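Long-range contact in Non-sulfated chondroitin lyase E66 (Autographa californica nucleopolyhedrovirus, PDB 3VSN), which cleaves non-sulfated chondroitin as a lyase of the occlusion-derived virus envelope and plays an essential role in oral infection of the insect host: residues 382-394 with 467-480. Sequence-based numbering, arbitrary orientation.
Sequences TVSFESGIILQSL and LNNTNGRVIVLSRD
E386 OE2 is gripped by the backbone N of S387, by R367 in a salt bridge and by water 2, which also accepts from S478 N at 2.8 Å. That water ties the carboxylate to the other segment, while OE1 is hydrogen-bonded to Y378 OH. The contact joins the short edge strand 390-391 to strand 472-480 in the four-stranded antiparallel sheet of the beta-sandwich part of the lyase. I390 and V474 form a non-hydrogen-bonded pair. L391 and R473 form the next, hydrogen-bonded pair; L391 N reaches R473 O at 2.7 Å. Beyond the bridges, the type II turn 386-389 adds two backbone bonds: G388 N gives a nearly straight one (174°) to I475 O, and I475 N binds I389 O. Strand 472-480 has a classic beta bulge, V476 and L477 both facing V536. There S387 OG, in one of its two conformers, donates to V476 O at 2.8 Å, from above the carbonyl plane.

I475 is the central apolar side chain. Its CG1 lies anti to the carbonyl carbon (chi1 -60°), and the chain runs out extended to CD1. This methyl meets L391 CD1 at 3.8 Å and the edge of the F385 ring, near the ring plane. I390 CG1 runs alongside V474 CG2, 4.0 Å away, on the same face of the sheet. R473 CG rests on L391 CB. Turns at chi2 (-101°) and chi3 then carry the guanidinium to L394 CD2, which covers one face. N471 O is at its edge, and NE makes a salt bridge to E537. Near one end of the contact, water 4 donates to both Q392 O and L467 O. At the other, T382 OG1 is also bonded to N379 N, and D480 OD1 to S482 OG; water 1 accepts from T382 OG1 and donates to D480 OD2 at 2.7 Å.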
ATOM      1  N   THR A 382      13.620   8.359  11.436  1.00 16.20           N
ATOM      2  CA  THR A 382      12.365   8.013  12.113  1.00 15.58           C
ATOM      3  C   THR A 382      11.780   6.667  11.672  1.00 15.21           C
ATOM      4  O   THR A 382      10.870   6.145  12.326  1.00 15.32           O
ATOM      5  CB  THR A 382      11.291   9.112  11.927  1.00 15.40           C
ATOM      6  OG1 THR A 382      10.916   9.197  10.546  1.00 14.93           O
ATOM      7  CG2 THR A 382      11.799  10.476  12.402  1.00 15.41           C
ATOM      8  N   VAL A 383      12.306   6.107  10.582  1.00 14.79           N
ATOM      9  CA  VAL A 383      11.737   4.896   9.965  1.00 14.58           C
ATOM     10  C   VAL A 383      11.880   3.639  10.848  1.00 14.42           C
ATOM     11  O   VAL A 383      11.204   2.634  10.622  1.00 14.29           O
ATOM     12  CB  VAL A 383      12.290   4.675   8.528  1.00 14.66           C
ATOM     13  CG1 VAL A 383      13.713   4.138   8.553  1.00 14.68           C
ATOM     14  CG2 VAL A 383      11.382   3.755   7.713  1.00 14.53           C
ATOM     15  N   SER A 384      12.752   3.715  11.854  1.00 14.16           N
ATOM     16  CA  SER A 384      12.974   2.618  12.792  1.00 14.16           C
ATOM     17  C   SER A 384      11.922   2.569  13.897  1.00 14.04           C
ATOM     18  O   SER A 384      11.911   1.643  14.706  1.00 14.24           O
ATOM     19  CB  SER A 384      14.357   2.748  13.437  1.00 14.13           C
ATOM     20  OG  SER A 384      15.381   2.546  12.484  1.00 14.52           O
ATOM     21  N   PHE A 385      11.048   3.571  13.932  1.00 14.05           N
ATOM     22  CA  PHE A 385      10.154   3.770  15.065  1.00 13.79           C
ATOM     23  C   PHE A 385       8.699   3.900  14.634  1.00 13.60           C
ATOM     24  O   PHE A 385       8.364   4.689  13.749  1.00 13.59           O
ATOM     25  CB  PHE A 385      10.593   5.002  15.865  1.00 14.03           C
ATOM     26  CG  PHE A 385      12.071   5.031  16.164  1.00 14.25           C
ATOM     27  CD1 PHE A 385      12.591   4.295  17.224  1.00 14.28           C
ATOM     28  CD2 PHE A 385      12.944   5.767  15.367  1.00 14.32           C
ATOM     29  CE1 PHE A 385      13.951   4.302  17.491  1.00 14.50           C
ATOM     30  CE2 PHE A 385      14.308   5.784  15.634  1.00 14.32           C
ATOM     31  CZ  PHE A 385      14.809   5.052  16.697  1.00 14.43           C
ATOM     32  N   GLU A 386       7.844   3.107  15.272  1.00 13.29           N
ATOM     33  CA  GLU A 386       6.403   3.155  15.057  1.00 12.95           C
ATOM     34  C   GLU A 386       5.739   2.324  16.140  1.00 12.43           C
ATOM     35  O   GLU A 386       6.358   1.406  16.689  1.00 12.20           O
ATOM     36  CB  GLU A 386       6.035   2.615  13.664  1.00 13.16           C
ATOM     37  CG  GLU A 386       4.552   2.713  13.311  1.00 13.76           C
ATOM     38  CD  GLU A 386       4.007   4.119  13.456  1.00 13.93           C
ATOM     39  OE1 GLU A 386       4.251   4.942  12.547  1.00 14.50           O
ATOM     40  OE2 GLU A 386       3.341   4.405  14.475  1.00 13.73           O
ATOM     41  N   SER A 387       4.491   2.660  16.461  1.00 11.86           N
ATOM     42  CA  SER A 387       3.694   1.867  17.388  0.50 11.66           C
ATOM     43  C   SER A 387       3.779   0.400  16.988  1.00 11.48           C
ATOM     44  O   SER A 387       3.564   0.055  15.817  1.00 11.33           O
ATOM     45  CB  SER A 387       2.236   2.329  17.373  0.50 11.65           C
ATOM     46  OG  SER A 387       2.119   3.673  17.798  0.50 11.50           O
ATOM     47  N   GLY A 388       4.113  -0.454  17.950  1.00 11.08           N
ATOM     48  CA  GLY A 388       4.202  -1.892  17.707  1.00 10.81           C
ATOM     49  C   GLY A 388       5.609  -2.436  17.513  1.00 10.59           C
ATOM     50  O   GLY A 388       5.836  -3.622  17.710  1.00 10.29           O
ATOM     51  N   ILE A 389       6.551  -1.584  17.108  1.00 10.52           N
ATOM     52  CA  ILE A 389       7.927  -2.039  16.851  1.00 10.74           C
ATOM     53  C   ILE A 389       8.642  -2.451  18.144  1.00 10.97           C
ATOM     54  O   ILE A 389       8.627  -1.722  19.141  1.00 10.83           O
ATOM     55  CB  ILE A 389       8.758  -0.995  16.055  1.00 10.80           C
ATOM     56  CG1 ILE A 389       8.174  -0.821  14.640  1.00 10.78           C
ATOM     57  CG2 ILE A 389      10.228  -1.412  15.986  1.00 10.67           C
ATOM     58  CD1 ILE A 389       8.937   0.131  13.732  1.00 11.08           C
ATOM     59  N   ILE A 390       9.233  -3.643  18.127  1.00 11.40           N
ATOM     60  CA  ILE A 390      10.045  -4.121  19.242  1.00 11.81           C
ATOM     61  C   ILE A 390      11.496  -3.735  18.955  1.00 12.25           C
ATOM     62  O   ILE A 390      12.056  -4.127  17.924  1.00 12.18           O
ATOM     63  CB  ILE A 390       9.932  -5.650  19.448  1.00 11.81           C
ATOM     64  CG1 ILE A 390       8.471  -6.070  19.673  1.00 11.76           C
ATOM     65  CG2 ILE A 390      10.796  -6.099  20.628  1.00 11.76           C
ATOM     66  CD1 ILE A 390       8.231  -7.563  19.572  1.00 11.66           C
ATOM     67  N   LEU A 391      12.087  -2.958  19.860  1.00 12.89           N
ATOM     68  CA  LEU A 391      13.471  -2.498  19.724  1.00 13.65           C
ATOM     69  C   LEU A 391      14.410  -3.372  20.540  1.00 14.43           C
ATOM     70  O   LEU A 391      14.082  -3.762  21.664  1.00 14.27           O
ATOM     71  CB  LEU A 391      13.614  -1.043  20.178  1.00 13.62           C
ATOM     72  CG  LEU A 391      12.785   0.042  19.482  1.00 13.41           C
ATOM     73  CD1 LEU A 391      13.059   1.388  20.130  1.00 13.50           C
ATOM     74  CD2 LEU A 391      13.071   0.090  17.987  1.00 13.37           C
ATOM     75  N   GLN A 392      15.579  -3.660  19.972  1.00 15.16           N
ATOM     76  CA  GLN A 392      16.561  -4.538  20.610  1.00 16.06           C
ATOM     77  C   GLN A 392      17.778  -3.764  21.107  1.00 16.96           C
ATOM     78  O   GLN A 392      18.665  -4.327  21.747  1.00 17.32           O
ATOM     79  CB  GLN A 392      17.000  -5.643  19.647  1.00 16.14           C
ATOM     80  CG  GLN A 392      15.907  -6.637  19.293  1.00 16.06           C
ATOM     81  CD  GLN A 392      16.421  -7.781  18.438  1.00 16.27           C
ATOM     82  OE1 GLN A 392      17.447  -8.392  18.748  1.00 16.44           O
ATOM     83  NE2 GLN A 392      15.705  -8.082  17.360  1.00 15.90           N
ATOM     84  N   SER A 393      17.807  -2.471  20.805  1.00 17.75           N
ATOM     85  CA  SER A 393      18.858  -1.572  21.276  1.00 18.53           C
ATOM     86  C   SER A 393      18.244  -0.204  21.577  1.00 18.90           C
ATOM     87  O   SER A 393      17.089   0.061  21.218  1.00 18.75           O
ATOM     88  CB  SER A 393      19.963  -1.447  20.223  1.00 18.55           C
ATOM     89  OG  SER A 393      19.452  -0.909  19.015  1.00 19.40           O
ATOM     90  N   LEU A 394      19.011   0.662  22.231  1.00 19.16           N
ATOM     91  CA  LEU A 394      18.528   2.002  22.557  1.00 19.62           C
ATOM     92  C   LEU A 394      18.290   2.878  21.318  1.00 19.74           C
ATOM     93  O   LEU A 394      17.269   3.566  21.230  1.00 19.79           O
ATOM     94  CB  LEU A 394      19.453   2.689  23.572  1.00 19.69           C
ATOM     95  CG  LEU A 394      19.508   2.066  24.975  1.00 19.93           C
ATOM     96  CD1 LEU A 394      20.539   2.781  25.835  1.00 19.99           C
ATOM     97  CD2 LEU A 394      18.144   2.082  25.658  1.00 19.96           C
ATOM     98  N   LEU A 467      22.053  -9.595  23.684  1.00 17.06           N
ATOM     99  CA  LEU A 467      21.690  -8.177  23.792  1.00 17.50           C
ATOM    100  C   LEU A 467      22.669  -7.296  24.572  1.00 18.17           C
ATOM    101  O   LEU A 467      22.396  -6.112  24.775  1.00 18.21           O
ATOM    102  CB  LEU A 467      20.267  -8.017  24.348  1.00 17.05           C
ATOM    103  CG  LEU A 467      19.134  -8.606  23.504  1.00 16.93           C
ATOM    104  CD1 LEU A 467      17.804  -8.434  24.220  1.00 16.68           C
ATOM    105  CD2 LEU A 467      19.092  -7.990  22.111  1.00 16.93           C
ATOM    106  N   ASN A 468      23.803  -7.860  24.993  1.00 18.98           N
ATOM    107  CA  ASN A 468      24.815  -7.095  25.736  1.00 19.88           C
ATOM    108  C   ASN A 468      24.190  -6.350  26.928  1.00 20.05           C
ATOM    109  O   ASN A 468      24.379  -5.141  27.098  1.00 20.19           O
ATOM    110  CB  ASN A 468      25.554  -6.128  24.792  1.00 20.45           C
ATOM    111  CG  ASN A 468      26.770  -5.481  25.436  1.00 21.28           C
ATOM    112  OD1 ASN A 468      27.399  -6.051  26.325  1.00 22.22           O
ATOM    113  ND2 ASN A 468      27.102  -4.278  24.987  1.00 21.79           N
ATOM    114  N   ASN A 469      23.420  -7.093  27.724  1.00 20.21           N
ATOM    115  CA  ASN A 469      22.740  -6.585  28.926  1.00 20.59           C
ATOM    116  C   ASN A 469      21.890  -5.329  28.705  1.00 20.16           C
ATOM    117  O   ASN A 469      21.775  -4.480  29.588  1.00 19.98           O
ATOM    118  CB  ASN A 469      23.738  -6.386  30.078  1.00 22.07           C
ATOM    119  CG  ASN A 469      24.553  -7.634  30.365  1.00 23.43           C
ATOM    120  OD1 ASN A 469      25.784  -7.610  30.299  1.00 24.98           O
ATOM    121  ND2 ASN A 469      23.873  -8.738  30.666  1.00 24.03           N
ATOM    122  N   THR A 470      21.295  -5.229  27.521  1.00 19.39           N
ATOM    123  CA  THR A 470      20.409  -4.122  27.186  1.00 18.64           C
ATOM    124  C   THR A 470      18.975  -4.634  27.116  1.00 17.63           C
ATOM    125  O   THR A 470      18.691  -5.599  26.402  1.00 17.36           O
ATOM    126  CB  THR A 470      20.796  -3.489  25.832  1.00 19.04           C
ATOM    127  OG1 THR A 470      22.197  -3.185  25.829  1.00 19.77           O
ATOM    128  CG2 THR A 470      19.995  -2.205  25.572  1.00 19.04           C
ATOM    129  N   ASN A 471      18.079  -3.994  27.861  1.00 16.60           N
ATOM    130  CA  ASN A 471      16.662  -4.335  27.810  1.00 15.96           C
ATOM    131  C   ASN A 471      16.057  -3.967  26.458  1.00 15.39           C
ATOM    132  O   ASN A 471      16.401  -2.939  25.869  1.00 15.04           O
ATOM    133  CB  ASN A 471      15.886  -3.614  28.915  1.00 15.90           C
ATOM    134  CG  ASN A 471      16.274  -4.071  30.311  1.00 16.12           C
ATOM    135  OD1 ASN A 471      16.365  -3.258  31.232  1.00 16.61           O
ATOM    136  ND2 ASN A 471      16.491  -5.365  30.479  1.00 15.24           N
ATOM    137  N   GLY A 472      15.156  -4.812  25.970  1.00 15.05           N
ATOM    138  CA  GLY A 472      14.368  -4.476  24.788  1.00 14.88           C
ATOM    139  C   GLY A 472      13.233  -3.543  25.171  1.00 14.86           C
ATOM    140  O   GLY A 472      13.058  -3.210  26.347  1.00 14.56           O
ATOM    141  N   ARG A 473      12.460  -3.111  24.181  1.00 14.83           N
ATOM    142  CA  ARG A 473      11.284  -2.281  24.438  1.00 14.85           C
ATOM    143  C   ARG A 473      10.292  -2.380  23.299  1.00 14.36           C
ATOM    144  O   ARG A 473      10.670  -2.580  22.142  1.00 14.13           O
ATOM    145  CB  ARG A 473      11.658  -0.813  24.665  1.00 15.81           C
ATOM    146  CG  ARG A 473      12.737  -0.283  23.733  1.00 16.73           C
ATOM    147  CD  ARG A 473      14.079  -0.253  24.440  1.00 17.52           C
ATOM    148  NE  ARG A 473      14.059   0.731  25.513  1.00 18.75           N
ATOM    149  CZ  ARG A 473      14.848   0.714  26.584  1.00 18.84           C
ATOM    150  NH1 ARG A 473      15.743  -0.250  26.755  1.00 19.39           N
ATOM    151  NH2 ARG A 473      14.731   1.672  27.489  1.00 18.71           N
ATOM    152  N   VAL A 474       9.016  -2.247  23.643  1.00 13.60           N
ATOM    153  CA  VAL A 474       7.955  -2.257  22.654  1.00 12.89           C
ATOM    154  C   VAL A 474       7.417  -0.839  22.566  1.00 12.58           C
ATOM    155  O   VAL A 474       6.989  -0.265  23.572  1.00 12.26           O
ATOM    156  CB  VAL A 474       6.831  -3.240  23.033  1.00 12.81           C
ATOM    157  CG1 VAL A 474       5.734  -3.234  21.977  1.00 12.75           C
ATOM    158  CG2 VAL A 474       7.396  -4.646  23.210  1.00 12.65           C
ATOM    159  N   ILE A 475       7.452  -0.275  21.365  1.00 12.16           N
ATOM    160  CA  ILE A 475       6.988   1.093  21.153  1.00 12.20           C
ATOM    161  C   ILE A 475       5.463   1.135  21.202  1.00 12.14           C
ATOM    162  O   ILE A 475       4.786   0.378  20.499  1.00 11.82           O
ATOM    163  CB  ILE A 475       7.518   1.674  19.824  1.00 12.01           C
ATOM    164  CG1 ILE A 475       9.052   1.691  19.843  1.00 12.07           C
ATOM    165  CG2 ILE A 475       6.960   3.074  19.570  1.00 12.09           C
ATOM    166  CD1 ILE A 475       9.691   2.105  18.533  1.00 11.98           C
ATOM    167  N   VAL A 476       4.938   2.015  22.052  1.00 12.43           N
ATOM    168  CA  VAL A 476       3.495   2.234  22.161  1.00 12.65           C
ATOM    169  C   VAL A 476       3.079   3.451  21.319  1.00 13.07           C
ATOM    170  O   VAL A 476       2.101   3.394  20.571  1.00 13.08           O
ATOM    171  CB  VAL A 476       3.068   2.389  23.642  1.00 12.69           C
ATOM    172  CG1 VAL A 476       1.592   2.744  23.760  1.00 12.63           C
ATOM    173  CG2 VAL A 476       3.365   1.107  24.413  1.00 12.58           C
ATOM    174  N   LEU A 477       3.825   4.546  21.454  1.00 13.57           N
ATOM    175  CA  LEU A 477       3.600   5.764  20.676  1.00 14.23           C
ATOM    176  C   LEU A 477       4.938   6.352  20.281  1.00 14.69           C
ATOM    177  O   LEU A 477       5.887   6.326  21.069  1.00 14.61           O
ATOM    178  CB  LEU A 477       2.829   6.816  21.483  1.00 14.55           C
ATOM    179  CG  LEU A 477       1.385   7.240  21.162  1.00 14.96           C
ATOM    180  CD1 LEU A 477       1.118   8.616  21.762  1.00 14.75           C
ATOM    181  CD2 LEU A 477       1.047   7.239  19.675  1.00 15.06           C
ATOM    182  N   SER A 478       5.006   6.893  19.069  1.00 15.18           N
ATOM    183  CA  SER A 478       6.224   7.517  18.565  1.00 15.86           C
ATOM    184  C   SER A 478       5.892   8.842  17.894  1.00 16.08           C
ATOM    185  O   SER A 478       4.808   9.003  17.331  1.00 15.98           O
ATOM    186  CB  SER A 478       6.927   6.590  17.571  1.00 16.23           C
ATOM    187  OG  SER A 478       6.055   6.238  16.511  1.00 17.14           O
ATOM    188  N   ARG A 479       6.819   9.793  17.961  1.00 16.42           N
ATOM    189  CA  ARG A 479       6.654  11.051  17.242  1.00 16.71           C
ATOM    190  C   ARG A 479       7.964  11.577  16.673  1.00 16.68           C
ATOM    191  O   ARG A 479       9.020  11.478  17.303  1.00 16.12           O
ATOM    192  CB  ARG A 479       5.962  12.117  18.108  1.00 17.32           C
ATOM    193  CG  ARG A 479       6.856  12.862  19.088  1.00 18.23           C
ATOM    194  CD  ARG A 479       6.103  13.967  19.818  1.00 19.00           C
ATOM    195  NE  ARG A 479       6.946  14.602  20.833  1.00 20.01           N
ATOM    196  CZ  ARG A 479       7.620  15.737  20.655  1.00 20.68           C
ATOM    197  NH1 ARG A 479       7.546  16.386  19.497  1.00 21.26           N
ATOM    198  NH2 ARG A 479       8.364  16.234  21.637  1.00 20.52           N
ATOM    199  N   ASP A 480       7.864  12.115  15.461  1.00 16.68           N
ATOM    200  CA  ASP A 480       8.929  12.863  14.810  1.00 17.16           C
ATOM    201  C   ASP A 480       8.914  14.246  15.461  1.00 17.22           C
ATOM    202  O   ASP A 480       7.961  15.009  15.280  1.00 16.84           O
ATOM    203  CB  ASP A 480       8.622  12.944  13.307  1.00 17.31           C
ATOM    204  CG  ASP A 480       9.665  13.725  12.513  1.00 17.93           C
ATOM    205  OD1 ASP A 480      10.318  14.639  13.061  1.00 18.10           O
ATOM    206  OD2 ASP A 480       9.806  13.431  11.306  1.00 18.16           O
TER
HETATM  207  O   HOH W   1       9.018  11.033  10.341  1.00 15.61           O
HETATM  208  O   HOH W   2       3.072   6.123  17.129  1.00 17.40           O
HETATM  209  O   HOH W   3       5.523   6.965  14.116  1.00 20.88           O
HETATM  210  O   HOH W   4      21.282  -4.688  22.458  1.00 24.82           O